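Local structure of amine Dehydrogenase (1JMX) at residues 157-169 with 173-186. The protein probably supplies the beta-propeller subunit of a heme-containing amine dehydrogenase, an enzyme that oxidises primary amines. Residues are numbered along the deposited sequence; the frame is centred on the assembly and turned at random.
Sequences DDGSLYVAGPDIY and VKTGKYTVALPLRN
Asp167 grips Leu184 and Asn186, just past strand 178-182, with both carboxylate oxygens, a clear example of one acidic side chain fixing a turn. With CG beside its own backbone N (chi1 -71°), the carboxylate is brought to the backbone N of Leu184 and of Asn186 and to the side-chain amide of Asn186. OD1 takes two amides: Leu184 N at 2.8 Å on its anti side, and Asn186 N at 3.1 Å through the syn lone pair in an almost straight bond. OD2 receives Asn186 ND2 at 2.8 Å, the amide plane turned 62° from the carboxylate. Were Asp167 an alanine, the Leu184 and Asn186 backbone amides would probably lose their common acceptor and the Asn186 side chain would be likely to turn more freely.

Beside this turn, Pro166 O accepts Arg185 N, while Pro166 CB lies over one face of the Arg185 guanidinium, which also bonds Gln149 and makes a salt bridge to Asp143 of a neighbouring subunit. In the strand pair itself, Ala181 and Leu182 both face Ile168 in a classic beta bulge: Ile168 O accepts from Ala181 N (2.7 Å) and Leu182 N (3.1 Å), both arriving from the same face of its carbonyl plane. Ile168 and Leu182 meet through their CB atoms, and Ile168 CD1 touches Leu184 CD1 at 3.7 Å; Ile168 also packs on Met212 of strand 209-218, and Leu182 and Leu184 on Leu236 of strand 230-239. Beyond the bulge, Tyr178 turns its edge to the face of Tyr169 in a T-shaped stack, centroids 5.2 Å apart and planes at 64°; Asp167 O lies over the opposite face.

The whole is a bulged beta hairpin, forming the outer pair of a four-stranded antiparallel sheet, as in the blades of a beta-propeller.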
ATOM      1  N   ASP B 157      -5.234 -25.242  31.971  1.00 20.60           N
ATOM      2  CA  ASP B 157      -5.886 -25.620  33.226  1.00 22.01           C
ATOM      3  C   ASP B 157      -4.977 -25.628  34.451  1.00 21.98           C
ATOM      4  O   ASP B 157      -5.419 -25.327  35.564  1.00 23.38           O
ATOM      5  CB  ASP B 157      -6.506 -27.015  33.096  1.00 22.00           C
ATOM      6  CG  ASP B 157      -7.817 -27.014  32.352  1.00 23.54           C
ATOM      7  OD1 ASP B 157      -8.376 -25.926  32.087  1.00 24.37           O
ATOM      8  OD2 ASP B 157      -8.297 -28.129  32.042  1.00 26.19           O
ATOM      9  N   ASP B 158      -3.729 -26.037  34.259  1.00 21.88           N
ATOM     10  CA  ASP B 158      -2.781 -26.094  35.359  1.00 22.59           C
ATOM     11  C   ASP B 158      -2.089 -24.754  35.605  1.00 22.78           C
ATOM     12  O   ASP B 158      -0.982 -24.708  36.145  1.00 23.69           O
ATOM     13  CB  ASP B 158      -1.749 -27.185  35.092  1.00 24.04           C
ATOM     14  CG  ASP B 158      -0.788 -26.825  33.980  1.00 26.66           C
ATOM     15  OD1 ASP B 158      -1.102 -25.956  33.143  1.00 27.81           O
ATOM     16  OD2 ASP B 158       0.306 -27.407  33.954  1.00 29.41           O
ATOM     17  N   GLY B 159      -2.722 -23.671  35.161  1.00 21.50           N
ATOM     18  CA  GLY B 159      -2.160 -22.346  35.350  1.00 20.93           C
ATOM     19  C   GLY B 159      -1.045 -21.918  34.406  1.00 20.50           C
ATOM     20  O   GLY B 159      -0.636 -20.760  34.453  1.00 21.40           O
ATOM     21  N   SER B 160      -0.519 -22.839  33.598  1.00 19.50           N
ATOM     22  CA  SER B 160       0.545 -22.519  32.637  1.00 20.10           C
ATOM     23  C   SER B 160       0.037 -21.629  31.505  1.00 18.58           C
ATOM     24  O   SER B 160      -1.117 -21.717  31.105  1.00 19.64           O
ATOM     25  CB  SER B 160       1.151 -23.793  32.043  1.00 19.65           C
ATOM     26  OG  SER B 160       1.976 -24.436  32.992  1.00 23.26           O
ATOM     27  N   LEU B 161       0.915 -20.796  30.969  1.00 16.93           N
ATOM     28  CA  LEU B 161       0.528 -19.884  29.906  1.00 16.50           C
ATOM     29  C   LEU B 161       1.210 -20.241  28.594  1.00 15.08           C
ATOM     30  O   LEU B 161       2.437 -20.227  28.492  1.00 15.20           O
ATOM     31  CB  LEU B 161       0.878 -18.443  30.305  1.00 17.49           C
ATOM     32  CG  LEU B 161       0.261 -17.269  29.545  1.00 18.35           C
ATOM     33  CD1 LEU B 161      -1.225 -17.194  29.847  1.00 17.48           C
ATOM     34  CD2 LEU B 161       0.953 -15.976  29.956  1.00 16.98           C
ATOM     35  N   TYR B 162       0.408 -20.623  27.608  1.00 15.62           N
ATOM     36  CA  TYR B 162       0.924 -20.950  26.286  1.00 14.76           C
ATOM     37  C   TYR B 162       0.958 -19.665  25.490  1.00 13.87           C
ATOM     38  O   TYR B 162      -0.054 -18.992  25.324  1.00 15.12           O
ATOM     39  CB  TYR B 162       0.077 -22.036  25.626  1.00 15.00           C
ATOM     40  CG  TYR B 162       0.389 -23.378  26.231  1.00 15.66           C
ATOM     41  CD1 TYR B 162      -0.423 -23.924  27.228  1.00 15.81           C
ATOM     42  CD2 TYR B 162       1.547 -24.068  25.864  1.00 15.02           C
ATOM     43  CE1 TYR B 162      -0.087 -25.119  27.851  1.00 16.84           C
ATOM     44  CE2 TYR B 162       1.889 -25.261  26.477  1.00 16.64           C
ATOM     45  CZ  TYR B 162       1.072 -25.782  27.467  1.00 17.27           C
ATOM     46  OH  TYR B 162       1.412 -26.967  28.065  1.00 19.96           O
ATOM     47  N   VAL B 163       2.165 -19.297  25.086  1.00 13.16           N
ATOM     48  CA  VAL B 163       2.421 -18.061  24.366  1.00 13.76           C
ATOM     49  C   VAL B 163       2.845 -18.269  22.920  1.00 13.02           C
ATOM     50  O   VAL B 163       3.850 -18.915  22.645  1.00 14.19           O
ATOM     51  CB  VAL B 163       3.540 -17.261  25.090  1.00 13.81           C
ATOM     52  CG1 VAL B 163       3.864 -15.991  24.345  1.00 14.88           C
ATOM     53  CG2 VAL B 163       3.126 -16.959  26.525  1.00 13.99           C
ATOM     54  N   ALA B 164       2.084 -17.692  22.002  1.00 12.60           N
ATOM     55  CA  ALA B 164       2.397 -17.780  20.587  1.00 11.76           C
ATOM     56  C   ALA B 164       3.360 -16.650  20.229  1.00 10.62           C
ATOM     57  O   ALA B 164       3.050 -15.474  20.413  1.00 10.56           O
ATOM     58  CB  ALA B 164       1.123 -17.686  19.751  1.00  8.62           C
ATOM     59  N   GLY B 165       4.555 -17.027  19.792  1.00 10.65           N
ATOM     60  CA  GLY B 165       5.563 -16.060  19.387  1.00 12.88           C
ATOM     61  C   GLY B 165       6.326 -16.711  18.253  1.00 12.63           C
ATOM     62  O   GLY B 165       5.726 -17.474  17.504  1.00 13.18           O
ATOM     63  N   PRO B 166       7.622 -16.412  18.058  1.00 13.46           N
ATOM     64  CA  PRO B 166       8.376 -17.052  16.967  1.00 14.29           C
ATOM     65  C   PRO B 166       8.188 -18.565  17.101  1.00 14.65           C
ATOM     66  O   PRO B 166       8.099 -19.279  16.111  1.00 14.75           O
ATOM     67  CB  PRO B 166       9.811 -16.628  17.260  1.00 15.34           C
ATOM     68  CG  PRO B 166       9.619 -15.231  17.797  1.00 14.14           C
ATOM     69  CD  PRO B 166       8.443 -15.400  18.748  1.00 14.26           C
ATOM     70  N   ASP B 167       8.110 -19.016  18.353  1.00 14.47           N
ATOM     71  CA  ASP B 167       7.852 -20.404  18.718  1.00 13.67           C
ATOM     72  C   ASP B 167       6.731 -20.329  19.760  1.00 13.91           C
ATOM     73  O   ASP B 167       6.436 -19.255  20.286  1.00 13.20           O
ATOM     74  CB  ASP B 167       9.077 -21.055  19.369  1.00 14.06           C
ATOM     75  CG  ASP B 167      10.210 -21.322  18.386  1.00 15.42           C
ATOM     76  OD1 ASP B 167       9.953 -21.726  17.228  1.00 17.03           O
ATOM     77  OD2 ASP B 167      11.376 -21.152  18.792  1.00 16.48           O
ATOM     78  N   ILE B 168       6.055 -21.444  20.005  1.00 13.93           N
ATOM     79  CA  ILE B 168       5.014 -21.465  21.022  1.00 15.20           C
ATOM     80  C   ILE B 168       5.759 -21.790  22.318  1.00 16.05           C
ATOM     81  O   ILE B 168       6.562 -22.727  22.360  1.00 15.28           O
ATOM     82  CB  ILE B 168       3.938 -22.545  20.753  1.00 15.56           C
ATOM     83  CG1 ILE B 168       3.350 -22.366  19.353  1.00 17.14           C
ATOM     84  CG2 ILE B 168       2.824 -22.469  21.804  1.00 15.46           C
ATOM     85  CD1 ILE B 168       2.747 -21.023  19.108  1.00 17.51           C
ATOM     86  N   TYR B 169       5.533 -20.975  23.343  1.00 15.25           N
ATOM     87  CA  TYR B 169       6.176 -21.147  24.633  1.00 13.95           C
ATOM     88  C   TYR B 169       5.199 -21.568  25.713  1.00 13.46           C
ATOM     89  O   TYR B 169       4.001 -21.347  25.607  1.00 12.75           O
ATOM     90  CB  TYR B 169       6.834 -19.845  25.076  1.00 12.85           C
ATOM     91  CG  TYR B 169       7.676 -19.190  24.024  1.00 12.39           C
ATOM     92  CD1 TYR B 169       7.263 -18.005  23.426  1.00 12.28           C
ATOM     93  CD2 TYR B 169       8.895 -19.741  23.637  1.00 11.93           C
ATOM     94  CE1 TYR B 169       8.040 -17.381  22.476  1.00 11.08           C
ATOM     95  CE2 TYR B 169       9.683 -19.123  22.681  1.00 11.40           C
ATOM     96  CZ  TYR B 169       9.249 -17.944  22.108  1.00 10.86           C
ATOM     97  OH  TYR B 169      10.025 -17.309  21.175  1.00 14.56           O
ATOM     98  N   VAL B 173       3.681 -18.333  35.115  1.00 15.51           N
ATOM     99  CA  VAL B 173       3.292 -16.966  35.452  1.00 17.04           C
ATOM    100  C   VAL B 173       3.769 -16.462  36.815  1.00 17.92           C
ATOM    101  O   VAL B 173       3.558 -15.300  37.143  1.00 17.99           O
ATOM    102  CB  VAL B 173       1.756 -16.724  35.290  1.00 16.08           C
ATOM    103  CG1 VAL B 173       1.324 -17.029  33.881  1.00 16.85           C
ATOM    104  CG2 VAL B 173       0.959 -17.550  36.266  1.00 17.48           C
ATOM    105  N   LYS B 174       4.414 -17.327  37.597  1.00 19.67           N
ATOM    106  CA  LYS B 174       4.937 -16.945  38.918  1.00 20.46           C
ATOM    107  C   LYS B 174       6.409 -16.559  38.822  1.00 19.55           C
ATOM    108  O   LYS B 174       6.834 -15.551  39.394  1.00 21.35           O
ATOM    109  CB  LYS B 174       4.775 -18.087  39.932  1.00 23.13           C
ATOM    110  CG  LYS B 174       3.404 -18.176  40.587  1.00 28.17           C
ATOM    111  CD  LYS B 174       2.300 -18.175  39.531  1.00 33.83           C
ATOM    112  CE  LYS B 174       0.902 -18.228  40.119  1.00 36.27           C
ATOM    113  NZ  LYS B 174      -0.125 -17.994  39.048  1.00 38.96           N
ATOM    114  N   THR B 175       7.173 -17.352  38.076  1.00 18.73           N
ATOM    115  CA  THR B 175       8.604 -17.120  37.900  1.00 18.50           C
ATOM    116  C   THR B 175       8.916 -16.414  36.580  1.00 19.24           C
ATOM    117  O   THR B 175       9.984 -15.810  36.416  1.00 18.08           O
ATOM    118  CB  THR B 175       9.388 -18.449  37.911  1.00 20.74           C
ATOM    119  OG1 THR B 175       9.080 -19.197  36.726  1.00 20.73           O
ATOM    120  CG2 THR B 175       9.022 -19.290  39.153  1.00 20.70           C
ATOM    121  N   GLY B 176       7.992 -16.530  35.630  1.00 18.91           N
ATOM    122  CA  GLY B 176       8.185 -15.919  34.333  1.00 19.04           C
ATOM    123  C   GLY B 176       9.114 -16.711  33.435  1.00 19.83           C
ATOM    124  O   GLY B 176       9.421 -16.269  32.323  1.00 20.42           O
ATOM    125  N   LYS B 177       9.601 -17.854  33.913  1.00 18.88           N
ATOM    126  CA  LYS B 177      10.485 -18.664  33.087  1.00 20.48           C
ATOM    127  C   LYS B 177       9.625 -19.426  32.100  1.00 18.29           C
ATOM    128  O   LYS B 177       8.506 -19.822  32.410  1.00 17.09           O
ATOM    129  CB  LYS B 177      11.329 -19.639  33.908  1.00 24.14           C
ATOM    130  CG  LYS B 177      12.205 -20.526  33.002  1.00 31.57           C
ATOM    131  CD  LYS B 177      12.836 -21.728  33.725  1.00 35.68           C
ATOM    132  CE  LYS B 177      12.725 -23.016  32.887  1.00 35.55           C
ATOM    133  NZ  LYS B 177      11.310 -23.511  32.821  1.00 35.76           N
ATOM    134  N   TYR B 178      10.142 -19.587  30.891  1.00 18.50           N
ATOM    135  CA  TYR B 178       9.417 -20.279  29.836  1.00 19.08           C
ATOM    136  C   TYR B 178      10.344 -21.166  29.017  1.00 19.08           C
ATOM    137  O   TYR B 178      11.562 -21.012  29.060  1.00 20.28           O
ATOM    138  CB  TYR B 178       8.725 -19.259  28.924  1.00 18.57           C
ATOM    139  CG  TYR B 178       9.663 -18.276  28.254  1.00 19.73           C
ATOM    140  CD1 TYR B 178      10.212 -18.556  27.001  1.00 20.31           C
ATOM    141  CD2 TYR B 178      10.007 -17.069  28.869  1.00 19.87           C
ATOM    142  CE1 TYR B 178      11.076 -17.669  26.371  1.00 20.46           C
ATOM    143  CE2 TYR B 178      10.879 -16.170  28.247  1.00 21.38           C
ATOM    144  CZ  TYR B 178      11.408 -16.483  26.996  1.00 22.03           C
ATOM    145  OH  TYR B 178      12.289 -15.632  26.372  1.00 23.10           O
ATOM    146  N   THR B 179       9.753 -22.124  28.312  1.00 19.75           N
ATOM    147  CA  THR B 179      10.489 -23.039  27.446  1.00 18.83           C
ATOM    148  C   THR B 179       9.681 -23.133  26.158  1.00 18.06           C
ATOM    149  O   THR B 179       8.540 -22.679  26.111  1.00 17.35           O
ATOM    150  CB  THR B 179      10.590 -24.463  28.055  1.00 17.94           C
ATOM    151  OG1 THR B 179       9.276 -24.971  28.307  1.00 20.57           O
ATOM    152  CG2 THR B 179      11.377 -24.450  29.347  1.00 18.58           C
ATOM    153  N   VAL B 180      10.270 -23.704  25.113  1.00 18.46           N
ATOM    154  CA  VAL B 180       9.555 -23.860  23.850  1.00 18.06           C
ATOM    155  C   VAL B 180       8.645 -25.079  23.941  1.00 18.18           C
ATOM    156  O   VAL B 180       9.109 -26.195  24.157  1.00 19.48           O
ATOM    157  CB  VAL B 180      10.518 -24.034  22.650  1.00 18.66           C
ATOM    158  CG1 VAL B 180       9.726 -24.284  21.368  1.00 18.43           C
ATOM    159  CG2 VAL B 180      11.391 -22.801  22.496  1.00 17.84           C
ATOM    160  N   ALA B 181       7.344 -24.847  23.833  1.00 16.55           N
ATOM    161  CA  ALA B 181       6.370 -25.923  23.889  1.00 17.58           C
ATOM    162  C   ALA B 181       6.173 -26.547  22.507  1.00 18.80           C
ATOM    163  O   ALA B 181       5.919 -27.753  22.377  1.00 18.27           O
ATOM    164  CB  ALA B 181       5.041 -25.401  24.425  1.00 15.81           C
ATOM    165  N   LEU B 182       6.336 -25.725  21.475  1.00 18.97           N
ATOM    166  CA  LEU B 182       6.147 -26.181  20.113  1.00 18.63           C
ATOM    167  C   LEU B 182       6.933 -25.264  19.186  1.00 18.23           C
ATOM    168  O   LEU B 182       6.597 -24.093  19.025  1.00 18.28           O
ATOM    169  CB  LEU B 182       4.643 -26.153  19.794  1.00 20.44           C
ATOM    170  CG  LEU B 182       3.973 -26.879  18.615  1.00 22.21           C
ATOM    171  CD1 LEU B 182       2.474 -26.903  18.860  1.00 22.76           C
ATOM    172  CD2 LEU B 182       4.272 -26.207  17.284  1.00 24.24           C
ATOM    173  N   PRO B 183       8.027 -25.775  18.602  1.00 18.19           N
ATOM    174  CA  PRO B 183       8.859 -24.986  17.689  1.00 17.11           C
ATOM    175  C   PRO B 183       8.198 -24.718  16.343  1.00 17.03           C
ATOM    176  O   PRO B 183       7.651 -25.623  15.715  1.00 16.37           O
ATOM    177  CB  PRO B 183      10.113 -25.849  17.540  1.00 16.53           C
ATOM    178  CG  PRO B 183       9.585 -27.229  17.670  1.00 17.73           C
ATOM    179  CD  PRO B 183       8.622 -27.104  18.830  1.00 18.60           C
ATOM    180  N   LEU B 184       8.153 -23.444  15.969  1.00 16.75           N
ATOM    181  CA  LEU B 184       7.590 -23.021  14.692  1.00 16.67           C
ATOM    182  C   LEU B 184       8.751 -22.491  13.868  1.00 16.25           C
ATOM    183  O   LEU B 184       9.255 -23.183  12.981  1.00 15.23           O
ATOM    184  CB  LEU B 184       6.528 -21.934  14.887  1.00 17.03           C
ATOM    185  CG  LEU B 184       5.221 -22.349  15.560  1.00 16.17           C
ATOM    186  CD1 LEU B 184       4.360 -21.132  15.785  1.00 16.58           C
ATOM    187  CD2 LEU B 184       4.494 -23.371  14.693  1.00 19.09           C
ATOM    188  N   ARG B 185       9.240 -21.308  14.225  1.00 15.76           N
ATOM    189  CA  ARG B 185      10.358 -20.731  13.503  1.00 18.15           C
ATOM    190  C   ARG B 185      11.586 -21.628  13.599  1.00 19.04           C
ATOM    191  O   ARG B 185      12.319 -21.801  12.624  1.00 20.18           O
ATOM    192  CB  ARG B 185      10.705 -19.334  14.012  1.00 18.78           C
ATOM    193  CG  ARG B 185      11.664 -18.631  13.057  1.00 20.15           C
ATOM    194  CD  ARG B 185      12.055 -17.258  13.507  1.00 19.35           C
ATOM    195  NE  ARG B 185      10.928 -16.341  13.566  1.00 17.14           N
ATOM    196  CZ  ARG B 185      11.049 -15.064  13.909  1.00 18.06           C
ATOM    197  NH1 ARG B 185      12.241 -14.575  14.210  1.00 18.32           N
ATOM    198  NH2 ARG B 185       9.982 -14.286  13.993  1.00 19.60           N
ATOM    199  N   ASN B 186      11.810 -22.202  14.775  1.00 19.48           N
ATOM    200  CA  ASN B 186      12.954 -23.085  14.962  1.00 19.69           C
ATOM    201  C   ASN B 186      12.597 -24.562  14.818  1.00 20.94           C
ATOM    202  O   ASN B 186      13.254 -25.434  15.386  1.00 21.54           O
ATOM    203  CB  ASN B 186      13.646 -22.785  16.286  1.00 17.59           C
ATOM    204  CG  ASN B 186      14.185 -21.378  16.334  1.00 17.84           C
ATOM    205  OD1 ASN B 186      15.232 -21.080  15.754  1.00 21.01           O
ATOM    206  ND2 ASN B 186      13.438 -20.481  16.967  1.00 18.15           N
TER